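Local coordinates for protein chitin deacetylase (Bombyx mori, PDB 5ZNT) that removes N-acetyl groups from the N-acetylglucosamine units of chitin in a zinc-dependent reaction that yields chitosan and acetate, at residues T104-D108 / E109-S113; T116-D119 / W120-M124; N155-F158 / T159-E163. All coordinates share one frame; numbering follows the deposited sequence.

Contact 1: residues T104-D108 / E109-S113; sequences THNDD and ERFWS. With ZN (zinc ion), chain C.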
# COMPACT_ATOMS: atom_id res chain seq x y z
N THR A 104 4.44 -3.61 16.08
CA THR A 104 4.95 -4.92 16.49
C THR A 104 4.96 -5.96 15.38
O THR A 104 5.73 -6.92 15.47
CB THR A 104 4.13 -5.51 17.65
OG1 THR A 104 2.85 -5.93 17.17
CG2 THR A 104 3.94 -4.49 18.79
N HIS A 105 4.12 -5.82 14.35
CA HIS A 105 3.92 -6.89 13.36
C HIS A 105 3.67 -8.23 14.07
O HIS A 105 4.17 -9.28 13.65
CB HIS A 105 5.12 -6.99 12.40
CG HIS A 105 4.76 -7.52 11.05
ND1 HIS A 105 4.59 -8.87 10.79
CD2 HIS A 105 4.55 -6.88 9.87
CE1 HIS A 105 4.31 -9.03 9.50
NE2 HIS A 105 4.26 -7.84 8.93
N ASN A 106 2.93 -8.17 15.17
CA ASN A 106 2.52 -9.32 15.97
C ASN A 106 2.10 -10.48 15.08
O ASN A 106 1.18 -10.34 14.27
CB ASN A 106 1.36 -8.90 16.87
CG ASN A 106 1.03 -9.93 17.95
OD1 ASN A 106 1.25 -11.12 17.77
ND2 ASN A 106 0.50 -9.47 19.08
N ASP A 107 2.78 -11.63 15.21
CA ASP A 107 2.51 -12.74 14.30
C ASP A 107 1.38 -13.64 14.78
O ASP A 107 1.10 -14.65 14.13
CB ASP A 107 3.77 -13.58 14.06
CG ASP A 107 4.30 -14.25 15.33
OD1 ASP A 107 3.74 -14.05 16.43
OD2 ASP A 107 5.31 -14.96 15.21
N ASP A 108 0.71 -13.27 15.87
CA ASP A 108 -0.48 -13.96 16.35
C ASP A 108 -1.68 -13.42 15.58
O ASP A 108 -2.20 -12.35 15.91
CB ASP A 108 -0.63 -13.76 17.85
CG ASP A 108 -1.73 -14.62 18.44
OD1 ASP A 108 -2.44 -15.29 17.67
OD2 ASP A 108 -1.87 -14.61 19.68
N GLU A 109 -2.13 -14.16 14.56
CA GLU A 109 -3.19 -13.66 13.69
C GLU A 109 -4.51 -13.45 14.43
O GLU A 109 -5.34 -12.66 13.97
CB GLU A 109 -3.42 -14.61 12.53
CG GLU A 109 -2.38 -14.53 11.46
CD GLU A 109 -2.79 -15.32 10.23
OE1 GLU A 109 -3.99 -15.65 10.11
OE2 GLU A 109 -1.91 -15.61 9.40
N ARG A 110 -4.71 -14.14 15.55
CA ARG A 110 -5.95 -13.94 16.29
C ARG A 110 -5.91 -12.65 17.09
O ARG A 110 -6.97 -12.08 17.38
CB ARG A 110 -6.21 -15.15 17.19
CG ARG A 110 -5.81 -16.48 16.53
CD ARG A 110 -5.43 -17.56 17.54
NE ARG A 110 -4.48 -17.09 18.54
CZ ARG A 110 -4.26 -17.68 19.71
NH1 ARG A 110 -4.93 -18.79 20.04
NH2 ARG A 110 -3.38 -17.18 20.56
N PHE A 111 -4.72 -12.16 17.45
CA PHE A 111 -4.64 -10.84 18.07
C PHE A 111 -5.28 -9.79 17.17
O PHE A 111 -6.13 -9.02 17.62
CB PHE A 111 -3.19 -10.46 18.39
CG PHE A 111 -2.99 -8.97 18.56
CD1 PHE A 111 -3.32 -8.35 19.76
CD2 PHE A 111 -2.51 -8.19 17.50
CE1 PHE A 111 -3.17 -6.98 19.91
CE2 PHE A 111 -2.36 -6.83 17.64
CZ PHE A 111 -2.68 -6.21 18.85
N TRP A 112 -4.89 -9.76 15.89
CA TRP A 112 -5.41 -8.73 14.99
C TRP A 112 -6.91 -8.87 14.77
O TRP A 112 -7.66 -7.88 14.79
CB TRP A 112 -4.66 -8.80 13.65
CG TRP A 112 -3.20 -8.49 13.80
CD1 TRP A 112 -2.17 -9.38 13.80
CD2 TRP A 112 -2.63 -7.20 14.03
NE1 TRP A 112 -0.98 -8.72 13.99
CE2 TRP A 112 -1.23 -7.38 14.14
CE3 TRP A 112 -3.16 -5.92 14.15
CZ2 TRP A 112 -0.35 -6.31 14.36
CZ3 TRP A 112 -2.28 -4.85 14.36
CH2 TRP A 112 -0.90 -5.06 14.47
N SER A 113 -7.38 -10.10 14.54
CA SER A 113 -8.78 -10.27 14.17
C SER A 113 -9.72 -9.99 15.35
O SER A 113 -10.91 -9.75 15.13
CB SER A 113 -9.00 -11.68 13.61
OG SER A 113 -8.35 -11.84 12.35
ZN ZN C . 4.08 -7.65 6.85
O HOH W 1 3.15 -7.93 4.77
O HOH W 2 2.10 -8.82 6.73
O HOH W 3 5.10 -9.50 6.43
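Trp112 and Asn106 meet edge-on: indole NE1 of Trp112 donates to the backbone O of Asn106 at 2.7 Å, with an N-H...O angle of 161°. The acceptor lies in the indole plane, so the single N-H of the ring ties it to the preceding loop. The side chain of Asn106 serves the other aromatic residue. Its amide is laid over one face of Phe111, the two planes only 15° apart, with ND2 of Asn106 3.6 Å from CG of Phe111 and displaced toward the rim. Because CG of Asn106 stands opposite its own backbone N (chi1 -169°), OD1 of Asn106 can accept from Asp108 N at 2.9 Å; this Asx turn limits the amide's rotation and leaves the NH2 end over the ring. Phe111 in turn directs its CE2 edge onto the Trp112 face, 3.5 Å above the middle of the indole, a T-shaped (edge-to-face) contact.

At the helix start, Asp108 is the N-cap. Its OD1 accepts weakly from the backbone N of Arg110 and more firmly from NE of Arg110 at 2.9 Å, while OD2 of Asp108 takes NH2 of Arg110 at 3.1 Å. The guanidinium therefore grips the carboxylate side-on with two nitrogens, although the planes are inclined to each other. The backbone O of Asp108 also accepts from Phe111 N.

Upstream, OG1 of Thr104 accepts from Asn106 N in an ST turn and is also hydrogen-bonded to Glu123 of helix 117-134. His105 NE2 binds zinc at 2.1 Å, alongside His101, Asp46 and three waters. Residues 104-108 begin with the last two residues of the H(S/T)xxH zinc-binding motif of the carbohydrate esterase 4 family, and lead from the metal site into a capped helix.

Contact 2: residues T116-D119 / W120-M124; sequences TVDD and WGKEM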
# COMPACT_ATOMS: atom_id res chain seq x y z
N THR A 116 -9.03 -4.77 20.11
CA THR A 116 -9.85 -3.61 20.45
C THR A 116 -9.49 -2.40 19.58
O THR A 116 -8.44 -2.36 18.93
CB THR A 116 -9.65 -3.20 21.91
OG1 THR A 116 -8.27 -2.88 22.11
CG2 THR A 116 -10.07 -4.32 22.86
N VAL A 117 -10.36 -1.40 19.63
CA VAL A 117 -10.08 -0.11 18.99
C VAL A 117 -8.76 0.46 19.51
O VAL A 117 -7.93 0.97 18.75
CB VAL A 117 -11.25 0.86 19.22
CG1 VAL A 117 -10.88 2.29 18.83
CG2 VAL A 117 -12.48 0.38 18.45
N ASP A 118 -8.54 0.37 20.83
CA ASP A 118 -7.33 0.92 21.41
C ASP A 118 -6.09 0.15 20.95
O ASP A 118 -5.05 0.76 20.67
CB ASP A 118 -7.45 0.95 22.93
CG ASP A 118 -6.22 1.54 23.60
OD1 ASP A 118 -5.94 2.74 23.39
OD2 ASP A 118 -5.54 0.80 24.36
N ASP A 119 -6.18 -1.18 20.86
CA ASP A 119 -5.07 -1.97 20.34
C ASP A 119 -4.70 -1.54 18.92
O ASP A 119 -3.52 -1.35 18.59
CB ASP A 119 -5.41 -3.46 20.32
CG ASP A 119 -5.46 -4.12 21.70
OD1 ASP A 119 -4.74 -3.70 22.64
OD2 ASP A 119 -6.23 -5.11 21.83
N TRP A 120 -5.71 -1.42 18.05
CA TRP A 120 -5.46 -0.97 16.68
C TRP A 120 -4.81 0.41 16.68
O TRP A 120 -3.91 0.68 15.87
CB TRP A 120 -6.76 -0.94 15.88
CG TRP A 120 -7.12 -2.28 15.34
CD1 TRP A 120 -8.03 -3.17 15.87
CD2 TRP A 120 -6.57 -2.90 14.18
NE1 TRP A 120 -8.07 -4.31 15.10
CE2 TRP A 120 -7.18 -4.18 14.07
CE3 TRP A 120 -5.61 -2.51 13.23
CZ2 TRP A 120 -6.87 -5.06 13.03
CZ3 TRP A 120 -5.31 -3.38 12.20
CH2 TRP A 120 -5.94 -4.64 12.10
N GLY A 121 -5.27 1.30 17.56
CA GLY A 121 -4.70 2.63 17.63
C GLY A 121 -3.25 2.61 18.07
O GLY A 121 -2.40 3.27 17.47
N LYS A 122 -2.93 1.82 19.11
CA LYS A 122 -1.54 1.77 19.56
C LYS A 122 -0.63 1.23 18.47
O LYS A 122 0.48 1.74 18.29
CB LYS A 122 -1.42 0.91 20.82
CG LYS A 122 -2.05 1.58 22.06
CD LYS A 122 -2.08 0.60 23.23
CE LYS A 122 -1.27 1.11 24.39
NZ LYS A 122 -1.13 0.06 25.44
N GLU A 123 -1.08 0.23 17.73
CA GLU A 123 -0.27 -0.35 16.66
C GLU A 123 -0.13 0.62 15.49
O GLU A 123 0.97 0.80 14.97
CB GLU A 123 -0.89 -1.67 16.17
CG GLU A 123 -0.72 -2.84 17.15
CD GLU A 123 0.69 -3.43 17.10
OE1 GLU A 123 1.55 -2.85 16.41
OE2 GLU A 123 0.94 -4.47 17.73
N MET A 124 -1.23 1.22 15.04
CA MET A 124 -1.20 1.95 13.76
C MET A 124 -0.97 3.44 13.97
O MET A 124 -0.10 4.03 13.31
CB MET A 124 -2.50 1.69 12.97
CG MET A 124 -2.67 0.19 12.60
SD MET A 124 -1.20 -0.42 11.73
CE MET A 124 -1.80 -2.06 11.31
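Lys122 N donates to the backbone O of Asp118 at 2.8 Å, the shortest of four successive i to i+4 bonds that define the first turns of helix 117-134. The start of this helix is a capping box. Asp119 N donates to OG1 of the N-cap residue Thr116 at 3.0 Å, and Thr116 N returns a weak bond to OD2 of Asp119. The reciprocal pair satisfies a backbone N-H at the helix start, and the Asp119 carboxylate is likely to be favoured there by the positive end of the helix dipole.

Trp120 binds back to the same threonine: its backbone N donates to Thr116 O at 3.0 Å, and CD1 of the Trp120 indole lies 3.2 Å from that oxygen. The oxygen is at the ring edge, near the ring plane, so the CD1 edge of the indole is turned to Thr116 O while the ring projects outward from the helix. Its ring meets that of Trp112 with their planes steeply inclined, and it also packs on Gln157 of helix 154-163.

On the exposed side, Lys122 runs its aliphatic part across Asp118. CG of Lys122 is 3.4 Å from Asp118 O, and CD of Lys122 comes to within 3.6 Å of Asp118 OD2. The chain bends at chi3 (119°), away from a staggered value, and Lys122 NZ ends 4.6 Å from Asp118 OD2, too far for a salt bridge; it is instead hydrogen-bonded to Asn371. The opposite charges probably still attract at this range.

The backbone N of Glu123 bonds to Asp119 O, and a bend at chi2 (-78°) directs the Glu123 carboxylate to its partner Thr104. Nearer the backbone, CG of Glu123 lies 3.5 Å from Asp119 O.

Contact 3: residues N155-F158 / T159-E163; sequences NNQF and TMMEE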
# COMPACT_ATOMS: atom_id res chain seq x y z
N ASN A 155 -15.05 -4.11 12.60
CA ASN A 155 -15.36 -2.69 12.72
C ASN A 155 -14.32 -1.96 13.56
O ASN A 155 -14.12 -0.76 13.37
CB ASN A 155 -16.75 -2.49 13.35
CG ASN A 155 -17.87 -2.94 12.42
OD1 ASN A 155 -18.13 -2.30 11.38
ND2 ASN A 155 -18.54 -4.04 12.78
N ASN A 156 -13.68 -2.66 14.49
CA ASN A 156 -12.73 -2.01 15.39
C ASN A 156 -11.61 -1.32 14.62
O ASN A 156 -11.27 -0.17 14.91
CB ASN A 156 -12.16 -3.03 16.38
CG ASN A 156 -13.16 -3.40 17.46
OD1 ASN A 156 -14.22 -2.79 17.58
ND2 ASN A 156 -12.82 -4.40 18.24
N GLN A 157 -11.02 -2.02 13.64
CA GLN A 157 -9.95 -1.42 12.85
C GLN A 157 -10.41 -0.12 12.22
O GLN A 157 -9.73 0.90 12.28
CB GLN A 157 -9.46 -2.38 11.77
CG GLN A 157 -8.44 -1.71 10.80
CD GLN A 157 -7.98 -2.62 9.67
OE1 GLN A 157 -8.36 -3.79 9.62
NE2 GLN A 157 -7.14 -2.09 8.77
N PHE A 158 -11.62 -0.13 11.64
CA PHE A 158 -12.08 1.03 10.90
C PHE A 158 -12.61 2.11 11.81
O PHE A 158 -12.47 3.29 11.50
CB PHE A 158 -13.12 0.58 9.85
CG PHE A 158 -12.50 -0.20 8.74
CD1 PHE A 158 -12.16 -1.53 8.92
CD2 PHE A 158 -12.17 0.42 7.54
CE1 PHE A 158 -11.53 -2.25 7.92
CE2 PHE A 158 -11.54 -0.29 6.53
CZ PHE A 158 -11.23 -1.62 6.71
N THR A 159 -13.20 1.75 12.97
CA THR A 159 -13.49 2.76 13.97
C THR A 159 -12.22 3.50 14.37
O THR A 159 -12.18 4.73 14.41
CB THR A 159 -14.16 2.12 15.20
OG1 THR A 159 -15.37 1.47 14.80
CG2 THR A 159 -14.48 3.20 16.26
N MET A 160 -11.15 2.75 14.65
CA MET A 160 -9.87 3.39 14.95
C MET A 160 -9.46 4.32 13.82
O MET A 160 -9.09 5.48 14.05
CB MET A 160 -8.79 2.33 15.20
CG MET A 160 -7.39 2.91 15.49
SD MET A 160 -6.47 3.38 14.00
CE MET A 160 -6.10 1.79 13.26
N MET A 161 -9.50 3.84 12.58
CA MET A 161 -8.94 4.64 11.49
C MET A 161 -9.72 5.92 11.30
O MET A 161 -9.13 6.97 10.99
CB MET A 161 -8.93 3.81 10.20
CG MET A 161 -7.92 2.67 10.28
SD MET A 161 -7.83 1.71 8.77
CE MET A 161 -7.27 2.97 7.62
N GLU A 162 -11.03 5.89 11.52
CA GLU A 162 -11.79 7.12 11.42
C GLU A 162 -11.45 8.07 12.57
O GLU A 162 -11.21 9.26 12.34
CB GLU A 162 -13.30 6.84 11.38
CG GLU A 162 -14.10 8.12 11.18
CD GLU A 162 -15.59 7.90 10.87
OE1 GLU A 162 -16.01 6.74 10.61
OE2 GLU A 162 -16.32 8.90 10.90
N GLU A 163 -11.41 7.56 13.80
CA GLU A 163 -11.03 8.42 14.93
C GLU A 163 -9.63 9.00 14.76
O GLU A 163 -9.38 10.13 15.18
CB GLU A 163 -11.10 7.63 16.25
CG GLU A 163 -12.50 7.29 16.71
CD GLU A 163 -12.53 6.39 17.95
OE1 GLU A 163 -11.45 6.02 18.47
OE2 GLU A 163 -13.65 6.06 18.42
O HOH W 4 -15.86 -0.72 16.56
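Thr159 grips the backbone O of Asn155 twice: its N donates at 2.7 Å and its OG1 at 2.9 Å. The amide arrives nearly straight down the C=O direction, whereas the hydroxyl approaches from above the carbonyl plane, so the two donors share the oxygen without competing for one position. With OG1 opposite the carbonyl carbon (chi1 -59°), the hydroxyl folds back along the helix to reach this acceptor. A water donates both to OG1 of Thr159 and to OD1 of Asn156, bridging the two side chains. A valine here would probably cost Asn155 O its second donor and leave the bridging water without one of its two acceptors.

On the buried side, Met161 SD stands 4.9 Å from the centroid of the Phe158 ring and 18° off its normal, a long Met-aromatic contact with the sulfur over the ring face. Gln157 extends alongside Met161, with Gln157 NE2 3.9 Å from Met161 SD, and its OE1 is held by Gly153 N.

Outward from this shell, Asn155 OD1 is bound by His206 and by backbone N-H groups of Thr203 and Arg204. Helix 154-163 is the helix of a beta-alpha-beta unit: Met161 packs on both strands 144-145 and 168-169, while Met160 and Asn156 pack on helix 117-134.

The three contacts follow one another along the chain, each at a helix (109-113, 117-134 and 154-163), and all belong to the carbohydrate esterase 4 (polysaccharide deacetylase) part of the longer protein. Centres of contacts 1 and 2 are about 12 Å apart and those of 2 and 3 about 9 Å, whereas contacts 1 and 3, about 17 Å apart, do not touch. Contact 2 is therefore the intermediary. Trp112 CH2 packs 3.5 Å from Glu123 CD toward contact 1, and Met160 CE lies 3.6 Å from Trp120 O on the contact 3 side. Side-chain packing through helix 117-134 thus joins the zinc-binding loop to the beta-alpha-beta unit.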